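Local coordinates for ankyrin repeat domain protein (Legionella pneumophila subsp. pneumophila, PDB 6MCA) that probably acts inside the host cell as a secreted bacterial effector that interacts with LARP7 of the 7SK snRNP complex, and carries a cysteine protease-like fold, at residues F270-R282 and S291-L303. Sequence-based numbering, arbitrary orientation.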
ATOM      1  N   PHE A 270      -5.931  14.614   1.095  1.00 21.97           N
ATOM      2  CA  PHE A 270      -5.819  16.050   1.274  1.00 18.81           C
ATOM      3  C   PHE A 270      -4.349  16.421   1.367  1.00 29.20           C
ATOM      4  O   PHE A 270      -3.542  15.669   1.920  1.00 30.34           O
ATOM      5  CB  PHE A 270      -6.568  16.515   2.525  1.00 21.29           C
ATOM      6  CG  PHE A 270      -8.048  16.266   2.470  1.00 22.41           C
ATOM      7  CD1 PHE A 270      -8.572  15.034   2.826  1.00 24.09           C
ATOM      8  CD2 PHE A 270      -8.915  17.262   2.055  1.00 18.08           C
ATOM      9  CE1 PHE A 270      -9.933  14.804   2.780  1.00 27.93           C
ATOM     10  CE2 PHE A 270     -10.278  17.039   2.006  1.00 20.57           C
ATOM     11  CZ  PHE A 270     -10.787  15.808   2.368  1.00 23.64           C
ATOM     12  N   VAL A 271      -4.002  17.572   0.807  1.00 25.08           N
ATOM     13  CA  VAL A 271      -2.630  18.063   0.821  1.00 20.76           C
ATOM     14  C   VAL A 271      -2.631  19.485   1.358  1.00 24.34           C
ATOM     15  O   VAL A 271      -3.359  20.343   0.853  1.00 26.48           O
ATOM     16  CB  VAL A 271      -1.980  18.016  -0.576  1.00 25.90           C
ATOM     17  CG1 VAL A 271      -0.554  18.532  -0.506  1.00 21.70           C
ATOM     18  CG2 VAL A 271      -2.008  16.602  -1.133  1.00 20.72           C
ATOM     19  N   ARG A 272      -1.824  19.729   2.382  1.00 22.41           N
ATOM     20  CA  ARG A 272      -1.610  21.064   2.918  1.00 22.33           C
ATOM     21  C   ARG A 272      -0.197  21.502   2.563  1.00 24.46           C
ATOM     22  O   ARG A 272       0.762  20.768   2.812  1.00 26.16           O
ATOM     23  CB  ARG A 272      -1.820  21.084   4.435  1.00 22.31           C
ATOM     24  CG  ARG A 272      -1.811  22.472   5.066  1.00 24.55           C
ATOM     25  CD  ARG A 272      -0.414  22.891   5.514  1.00 24.59           C
ATOM     26  NE  ARG A 272      -0.412  24.233   6.085  1.00 30.82           N
ATOM     27  CZ  ARG A 272      -0.382  24.488   7.388  1.00 45.66           C
ATOM     28  NH1 ARG A 272      -0.338  23.490   8.260  1.00 36.79           N
ATOM     29  NH2 ARG A 272      -0.390  25.742   7.818  1.00 45.43           N
ATOM     30  N   TYR A 273      -0.071  22.685   1.970  1.00 28.15           N
ATOM     31  CA  TYR A 273       1.237  23.272   1.688  1.00 23.53           C
ATOM     32  C   TYR A 273       1.146  24.759   1.983  1.00 17.78           C
ATOM     33  O   TYR A 273       0.562  25.512   1.198  1.00 25.67           O
ATOM     34  CB  TYR A 273       1.675  23.026   0.246  1.00 23.02           C
ATOM     35  CG  TYR A 273       3.042  23.599  -0.059  1.00 32.70           C
ATOM     36  CD1 TYR A 273       4.192  23.005   0.447  1.00 32.55           C
ATOM     37  CD2 TYR A 273       3.182  24.737  -0.843  1.00 37.26           C
ATOM     38  CE1 TYR A 273       5.443  23.525   0.179  1.00 30.38           C
ATOM     39  CE2 TYR A 273       4.432  25.264  -1.118  1.00 28.13           C
ATOM     40  CZ  TYR A 273       5.558  24.655  -0.604  1.00 45.05           C
ATOM     41  OH  TYR A 273       6.803  25.174  -0.875  1.00 39.00           O
ATOM     42  N   HIS A 274       1.726  25.173   3.111  1.00 30.38           N
ATOM     43  CA  HIS A 274       1.649  26.554   3.573  1.00 32.60           C
ATOM     44  C   HIS A 274       0.194  26.999   3.667  1.00 31.58           C
ATOM     45  O   HIS A 274      -0.591  26.400   4.410  1.00 25.74           O
ATOM     46  CB  HIS A 274       2.457  27.475   2.656  1.00 31.29           C
ATOM     47  CG  HIS A 274       3.915  27.138   2.598  1.00 40.61           C
ATOM     48  ND1 HIS A 274       4.599  26.606   3.670  1.00 56.85           N
ATOM     49  CD2 HIS A 274       4.820  27.257   1.598  1.00 49.82           C
ATOM     50  CE1 HIS A 274       5.861  26.410   3.332  1.00 43.66           C
ATOM     51  NE2 HIS A 274       6.021  26.797   2.079  1.00 47.18           N
ATOM     52  N   GLN A 275      -0.183  28.030   2.916  1.00 24.23           N
ATOM     53  CA  GLN A 275      -1.541  28.554   2.964  1.00 30.23           C
ATOM     54  C   GLN A 275      -2.481  27.866   1.979  1.00 25.33           C
ATOM     55  O   GLN A 275      -3.618  28.321   1.809  1.00 29.28           O
ATOM     56  CB  GLN A 275      -1.537  30.064   2.704  1.00 28.85           C
ATOM     57  CG  GLN A 275      -1.346  30.456   1.245  1.00 28.23           C
ATOM     58  CD  GLN A 275       0.112  30.604   0.861  1.00 53.55           C
ATOM     59  OE1 GLN A 275       0.980  29.911   1.391  1.00 39.07           O
ATOM     60  NE2 GLN A 275       0.391  31.516  -0.063  1.00 42.42           N
ATOM     61  N   TRP A 276      -2.047  26.782   1.341  1.00 19.84           N
ATOM     62  CA  TRP A 276      -2.834  26.105   0.322  1.00 19.72           C
ATOM     63  C   TRP A 276      -3.312  24.749   0.824  1.00 27.14           C
ATOM     64  O   TRP A 276      -2.593  24.050   1.546  1.00 23.12           O
ATOM     65  CB  TRP A 276      -2.026  25.929  -0.964  1.00 26.77           C
ATOM     66  CG  TRP A 276      -1.485  27.217  -1.489  1.00 34.11           C
ATOM     67  CD1 TRP A 276      -0.185  27.628  -1.472  1.00 32.05           C
ATOM     68  CD2 TRP A 276      -2.234  28.274  -2.099  1.00 28.03           C
ATOM     69  NE1 TRP A 276      -0.076  28.874  -2.040  1.00 41.07           N
ATOM     70  CE2 TRP A 276      -1.321  29.294  -2.431  1.00 33.44           C
ATOM     71  CE3 TRP A 276      -3.587  28.457  -2.396  1.00 27.79           C
ATOM     72  CZ2 TRP A 276      -1.716  30.478  -3.049  1.00 32.23           C
ATOM     73  CZ3 TRP A 276      -3.978  29.633  -3.009  1.00 25.48           C
ATOM     74  CH2 TRP A 276      -3.046  30.628  -3.329  1.00 34.40           C
ATOM     75  N   TRP A 277      -4.526  24.382   0.422  1.00 24.99           N
ATOM     76  CA  TRP A 277      -5.162  23.127   0.796  1.00 13.57           C
ATOM     77  C   TRP A 277      -5.721  22.492  -0.466  1.00 21.54           C
ATOM     78  O   TRP A 277      -6.142  23.198  -1.381  1.00 23.16           O
ATOM     79  CB  TRP A 277      -6.268  23.375   1.832  1.00 14.81           C
ATOM     80  CG  TRP A 277      -7.048  22.169   2.259  1.00 15.57           C
ATOM     81  CD1 TRP A 277      -8.155  21.649   1.651  1.00 19.80           C
ATOM     82  CD2 TRP A 277      -6.803  21.353   3.411  1.00 23.31           C
ATOM     83  NE1 TRP A 277      -8.606  20.552   2.347  1.00 23.84           N
ATOM     84  CE2 TRP A 277      -7.793  20.349   3.431  1.00 20.48           C
ATOM     85  CE3 TRP A 277      -5.837  21.367   4.424  1.00 16.46           C
ATOM     86  CZ2 TRP A 277      -7.845  19.371   4.425  1.00 24.84           C
ATOM     87  CZ3 TRP A 277      -5.891  20.394   5.408  1.00 19.03           C
ATOM     88  CH2 TRP A 277      -6.888  19.410   5.400  1.00 17.67           C
ATOM     89  N   ALA A 278      -5.702  21.167  -0.539  1.00 20.47           N
ATOM     90  CA  ALA A 278      -6.133  20.488  -1.752  1.00 16.88           C
ATOM     91  C   ALA A 278      -6.894  19.225  -1.394  1.00 23.94           C
ATOM     92  O   ALA A 278      -6.441  18.445  -0.552  1.00 23.46           O
ATOM     93  CB  ALA A 278      -4.944  20.140  -2.652  1.00 15.32           C
ATOM     94  N   LYS A 279      -8.036  19.034  -2.047  1.00 22.80           N
ATOM     95  CA  LYS A 279      -8.831  17.822  -1.923  1.00 22.69           C
ATOM     96  C   LYS A 279      -8.750  17.034  -3.223  1.00 22.33           C
ATOM     97  O   LYS A 279      -8.934  17.596  -4.314  1.00 19.74           O
ATOM     98  CB  LYS A 279     -10.288  18.141  -1.583  1.00 21.42           C
ATOM     99  CG  LYS A 279     -11.162  16.903  -1.448  1.00 21.21           C
ATOM    100  CD  LYS A 279     -12.503  17.223  -0.812  1.00 34.92           C
ATOM    101  CE  LYS A 279     -13.314  18.162  -1.683  1.00 33.90           C
ATOM    102  NZ  LYS A 279     -14.696  18.345  -1.157  1.00 36.89           N
ATOM    103  N   ILE A 280      -8.475  15.737  -3.093  1.00 21.61           N
ATOM    104  CA  ILE A 280      -8.326  14.808  -4.202  1.00 16.86           C
ATOM    105  C   ILE A 280      -9.298  13.663  -3.958  1.00 21.95           C
ATOM    106  O   ILE A 280      -9.153  12.909  -2.981  1.00 26.33           O
ATOM    107  CB  ILE A 280      -6.890  14.283  -4.326  1.00 16.88           C
ATOM    108  CG1 ILE A 280      -5.894  15.442  -4.372  1.00 18.40           C
ATOM    109  CG2 ILE A 280      -6.758  13.386  -5.548  1.00 13.49           C
ATOM    110  CD1 ILE A 280      -4.471  15.031  -4.067  1.00 19.91           C
ATOM    111  N   ASP A 281     -10.291  13.540  -4.840  1.00 18.42           N
ATOM    112  CA  ASP A 281     -11.249  12.437  -4.804  1.00 23.78           C
ATOM    113  C   ASP A 281     -11.689  12.199  -6.247  1.00 27.17           C
ATOM    114  O   ASP A 281     -12.541  12.927  -6.766  1.00 26.25           O
ATOM    115  CB  ASP A 281     -12.432  12.753  -3.899  1.00 17.62           C
ATOM    116  CG  ASP A 281     -13.377  11.575  -3.738  1.00 37.00           C
ATOM    117  OD1 ASP A 281     -13.086  10.489  -4.287  1.00 31.73           O
ATOM    118  OD2 ASP A 281     -14.415  11.734  -3.061  1.00 46.68           O
ATOM    119  N   ARG A 282     -11.100  11.190  -6.882  1.00 24.03           N
ATOM    120  CA  ARG A 282     -11.365  10.884  -8.281  1.00 24.97           C
ATOM    121  C   ARG A 282     -12.567   9.967  -8.469  1.00 31.31           C
ATOM    122  O   ARG A 282     -12.825   9.527  -9.594  1.00 30.28           O
ATOM    123  CB  ARG A 282     -10.124  10.256  -8.920  1.00 28.37           C
ATOM    124  CG  ARG A 282      -8.861  11.077  -8.731  1.00 35.60           C
ATOM    125  CD  ARG A 282      -7.615  10.281  -9.089  1.00 24.22           C
ATOM    126  NE  ARG A 282      -7.509  10.044 -10.526  1.00 31.00           N
ATOM    127  CZ  ARG A 282      -6.398   9.638 -11.133  1.00 33.20           C
ATOM    128  NH1 ARG A 282      -6.389   9.450 -12.446  1.00 27.44           N
ATOM    129  NH2 ARG A 282      -5.294   9.427 -10.430  1.00 24.84           N
ATOM    130  N   SER A 291     -12.048  16.286  -9.903  1.00 33.31           N
ATOM    131  CA  SER A 291     -11.182  15.383  -9.153  1.00 21.44           C
ATOM    132  C   SER A 291     -10.346  16.113  -8.111  1.00 26.28           C
ATOM    133  O   SER A 291     -10.212  15.632  -6.980  1.00 23.88           O
ATOM    134  CB  SER A 291     -10.275  14.611 -10.110  1.00 27.40           C
ATOM    135  OG  SER A 291     -10.987  13.584 -10.775  1.00 36.52           O
ATOM    136  N   VAL A 292      -9.769  17.259  -8.463  1.00 20.62           N
ATOM    137  CA  VAL A 292      -8.762  17.914  -7.633  1.00 19.40           C
ATOM    138  C   VAL A 292      -9.107  19.389  -7.498  1.00 31.82           C
ATOM    139  O   VAL A 292      -9.105  20.124  -8.496  1.00 23.68           O
ATOM    140  CB  VAL A 292      -7.348  17.754  -8.214  1.00 21.62           C
ATOM    141  CG1 VAL A 292      -6.384  18.692  -7.507  1.00 22.49           C
ATOM    142  CG2 VAL A 292      -6.889  16.309  -8.102  1.00 22.39           C
ATOM    143  N   ASN A 293      -9.353  19.828  -6.262  1.00 22.33           N
ATOM    144  CA  ASN A 293      -9.655  21.224  -5.966  1.00 18.46           C
ATOM    145  C   ASN A 293      -8.626  21.794  -4.998  1.00 25.90           C
ATOM    146  O   ASN A 293      -8.253  21.143  -4.018  1.00 21.06           O
ATOM    147  CB  ASN A 293     -11.061  21.374  -5.375  1.00 22.66           C
ATOM    148  CG  ASN A 293     -12.150  21.115  -6.395  1.00 21.48           C
ATOM    149  OD1 ASN A 293     -12.508  22.000  -7.173  1.00 23.80           O
ATOM    150  ND2 ASN A 293     -12.683  19.900  -6.398  1.00 21.79           N
ATOM    151  N   ILE A 294      -8.182  23.022  -5.268  1.00 18.86           N
ATOM    152  CA  ILE A 294      -7.161  23.701  -4.479  1.00 17.79           C
ATOM    153  C   ILE A 294      -7.748  25.001  -3.949  1.00 18.32           C
ATOM    154  O   ILE A 294      -8.238  25.830  -4.726  1.00 23.31           O
ATOM    155  CB  ILE A 294      -5.892  23.975  -5.309  1.00 18.22           C
ATOM    156  CG1 ILE A 294      -5.377  22.681  -5.944  1.00 20.13           C
ATOM    157  CG2 ILE A 294      -4.817  24.623  -4.445  1.00 14.71           C
ATOM    158  CD1 ILE A 294      -4.323  22.900  -7.006  1.00 22.95           C
ATOM    159  N   TYR A 295      -7.680  25.179  -2.633  1.00 19.31           N
ATOM    160  CA  TYR A 295      -8.217  26.323  -1.920  1.00 20.91           C
ATOM    161  C   TYR A 295      -7.098  27.049  -1.186  1.00 21.11           C
ATOM    162  O   TYR A 295      -6.030  26.489  -0.921  1.00 24.29           O
ATOM    163  CB  TYR A 295      -9.282  25.900  -0.892  1.00 19.35           C
ATOM    164  CG  TYR A 295     -10.245  24.825  -1.345  1.00 14.51           C
ATOM    165  CD1 TYR A 295      -9.869  23.486  -1.363  1.00 16.77           C
ATOM    166  CD2 TYR A 295     -11.543  25.145  -1.718  1.00 20.51           C
ATOM    167  CE1 TYR A 295     -10.751  22.502  -1.766  1.00 13.21           C
ATOM    168  CE2 TYR A 295     -12.432  24.167  -2.119  1.00 19.37           C
ATOM    169  CZ  TYR A 295     -12.032  22.848  -2.142  1.00 33.36           C
ATOM    170  OH  TYR A 295     -12.917  21.873  -2.542  1.00 38.00           O
ATOM    171  N   ARG A 296      -7.366  28.306  -0.843  1.00 19.69           N
ATOM    172  CA  ARG A 296      -6.515  29.058   0.069  1.00 23.38           C
ATOM    173  C   ARG A 296      -7.087  28.959   1.477  1.00 25.47           C
ATOM    174  O   ARG A 296      -8.296  29.124   1.675  1.00 24.54           O
ATOM    175  CB  ARG A 296      -6.409  30.523  -0.355  1.00 21.98           C
ATOM    176  CG  ARG A 296      -5.515  31.355   0.556  1.00 28.59           C
ATOM    177  CD  ARG A 296      -5.786  32.846   0.415  1.00 33.76           C
ATOM    178  NE  ARG A 296      -5.605  33.313  -0.956  1.00 38.57           N
ATOM    179  CZ  ARG A 296      -4.427  33.607  -1.495  1.00 71.69           C
ATOM    180  NH1 ARG A 296      -4.357  34.026  -2.751  1.00 45.22           N
ATOM    181  NH2 ARG A 296      -3.317  33.482  -0.780  1.00 60.25           N
ATOM    182  N   ILE A 297      -6.221  28.684   2.448  1.00 27.91           N
ATOM    183  CA  ILE A 297      -6.635  28.586   3.844  1.00 23.24           C
ATOM    184  C   ILE A 297      -6.695  29.999   4.416  1.00 28.22           C
ATOM    185  O   ILE A 297      -5.660  30.617   4.678  1.00 33.79           O
ATOM    186  CB  ILE A 297      -5.687  27.696   4.652  1.00 22.34           C
ATOM    187  CG1 ILE A 297      -5.658  26.282   4.068  1.00 24.05           C
ATOM    188  CG2 ILE A 297      -6.101  27.664   6.114  1.00 22.71           C
ATOM    189  CD1 ILE A 297      -4.507  25.437   4.571  1.00 21.58           C
ATOM    190  N   THR A 298      -7.909  30.517   4.602  1.00 16.92           N
ATOM    191  CA  THR A 298      -8.098  31.870   5.109  1.00 28.83           C
ATOM    192  C   THR A 298      -8.246  31.929   6.623  1.00 27.03           C
ATOM    193  O   THR A 298      -8.140  33.019   7.196  1.00 37.81           O
ATOM    194  CB  THR A 298      -9.322  32.524   4.455  1.00 21.71           C
ATOM    195  OG1 THR A 298     -10.516  31.848   4.873  1.00 24.00           O
ATOM    196  CG2 THR A 298      -9.211  32.464   2.936  1.00 15.79           C
ATOM    197  N   ARG A 299      -8.481  30.794   7.284  1.00 27.09           N
ATOM    198  CA  ARG A 299      -8.484  30.703   8.743  1.00 30.56           C
ATOM    199  C   ARG A 299      -7.444  29.669   9.168  1.00 25.31           C
ATOM    200  O   ARG A 299      -7.794  28.576   9.629  1.00 28.82           O
ATOM    201  CB  ARG A 299      -9.867  30.341   9.284  1.00 27.19           C
ATOM    202  CG  ARG A 299     -11.012  31.147   8.683  1.00 30.63           C
ATOM    203  CD  ARG A 299     -12.368  30.613   9.136  1.00 28.94           C
ATOM    204  NE  ARG A 299     -13.438  31.591   8.942  1.00 45.07           N
ATOM    205  CZ  ARG A 299     -13.681  32.614   9.756  1.00 51.48           C
ATOM    206  NH1 ARG A 299     -12.932  32.803  10.834  1.00 30.93           N
ATOM    207  NH2 ARG A 299     -14.676  33.453   9.494  1.00 38.90           N
ATOM    208  N   PRO A 300      -6.152  29.982   9.028  1.00 31.22           N
ATOM    209  CA  PRO A 300      -5.121  29.009   9.425  1.00 34.97           C
ATOM    210  C   PRO A 300      -5.080  28.755  10.921  1.00 39.72           C
ATOM    211  O   PRO A 300      -4.508  27.742  11.345  1.00 40.95           O
ATOM    212  CB  PRO A 300      -3.819  29.654   8.931  1.00 26.23           C
ATOM    213  CG  PRO A 300      -4.111  31.115   8.954  1.00 29.96           C
ATOM    214  CD  PRO A 300      -5.566  31.262   8.599  1.00 26.41           C
ATOM    215  N   GLU A 301      -5.668  29.640  11.728  1.00 28.96           N
ATOM    216  CA  GLU A 301      -5.695  29.450  13.172  1.00 35.52           C
ATOM    217  C   GLU A 301      -6.539  28.250  13.586  1.00 39.96           C
ATOM    218  O   GLU A 301      -6.408  27.779  14.720  1.00 41.50           O
ATOM    219  CB  GLU A 301      -6.221  30.714  13.856  1.00 33.70           C
ATOM    220  CG  GLU A 301      -7.659  31.071  13.490  1.00 32.09           C
ATOM    221  CD  GLU A 301      -7.759  31.933  12.243  0.44 29.21           C
ATOM    222  OE1 GLU A 301      -6.729  32.134  11.566  0.86 36.40           O
ATOM    223  OE2 GLU A 301      -8.872  32.411  11.939  0.87 36.19           O
ATOM    224  N   ALA A 302      -7.400  27.752  12.701  1.00 33.86           N
ATOM    225  CA  ALA A 302      -8.223  26.586  12.992  1.00 27.42           C
ATOM    226  C   ALA A 302      -7.515  25.270  12.697  1.00 31.20           C
ATOM    227  O   ALA A 302      -8.038  24.209  13.055  1.00 33.14           O
ATOM    228  CB  ALA A 302      -9.529  26.648  12.196  1.00 22.34           C
ATOM    229  N   LEU A 303      -6.347  25.314  12.053  1.00 21.26           N
ATOM    230  CA  LEU A 303      -5.582  24.112  11.719  1.00 42.09           C
ATOM    231  C   LEU A 303      -4.691  23.770  12.911  1.00 37.43           C
ATOM    232  O   LEU A 303      -3.493  24.061  12.944  1.00 28.69           O
ATOM    233  CB  LEU A 303      -4.781  24.338  10.442  1.00 23.14           C
ATOM    234  CG  LEU A 303      -4.068  23.170   9.761  1.00 33.68           C
ATOM    235  CD1 LEU A 303      -4.953  21.947   9.714  1.00 37.71           C
ATOM    236  CD2 LEU A 303      -3.654  23.570   8.356  1.00 40.41           C
TER
HETATM  237  O   HOH W   1      -0.912  34.049  -1.498  1.00 54.89           O
HETATM  238  O   HOH W   2     -11.932  17.451  -4.945  1.00 22.65           O
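S291 opens the pairing by accepting the D281 amide on its carbonyl, N to O 3.0 Å, while its OG lies against CG of R282 and bonds to the carbonyl of I339. V292 and I280 lie side by side, pointing the same way, CG2 to CG2 3.9 Å, V292 packing on V358 and I280 on A354. N293 exchanges two backbone bonds with K279; its ND2 bonds to the E289 carbonyl and, through a water, meets the K279 carbonyl. Beyond I294, whose CG1 faces CB of A278, Y295 pairs with W277 through two more backbone bonds. Strands 276-280 and 292-297 are thus antiparallel neighbours within a five-stranded sheet whose strands follow in sequence order, here joined by a connection holding helix 286-289. On the face toward helix 318-329, Y295 CD1 meets the indole edge of W277 at CD1, 3.9 Å away. CH2 of W276 sits over one face of the R296 guanidinium, the planes 46° apart, and R296 NH2 shares a water with Q275 NE2. An almost straight bond, 179° at hydrogen, joins I297 N to Q275 O, and I297 CG1 packs on W277 CB. Beyond the 3-10 segment 300-302, L303 CD2 lies over one face of the R272 guanidinium, 3.3 Å from NH1; a bend at chi2 (-91°) lets R272 NE reach the H274 carbonyl in plane.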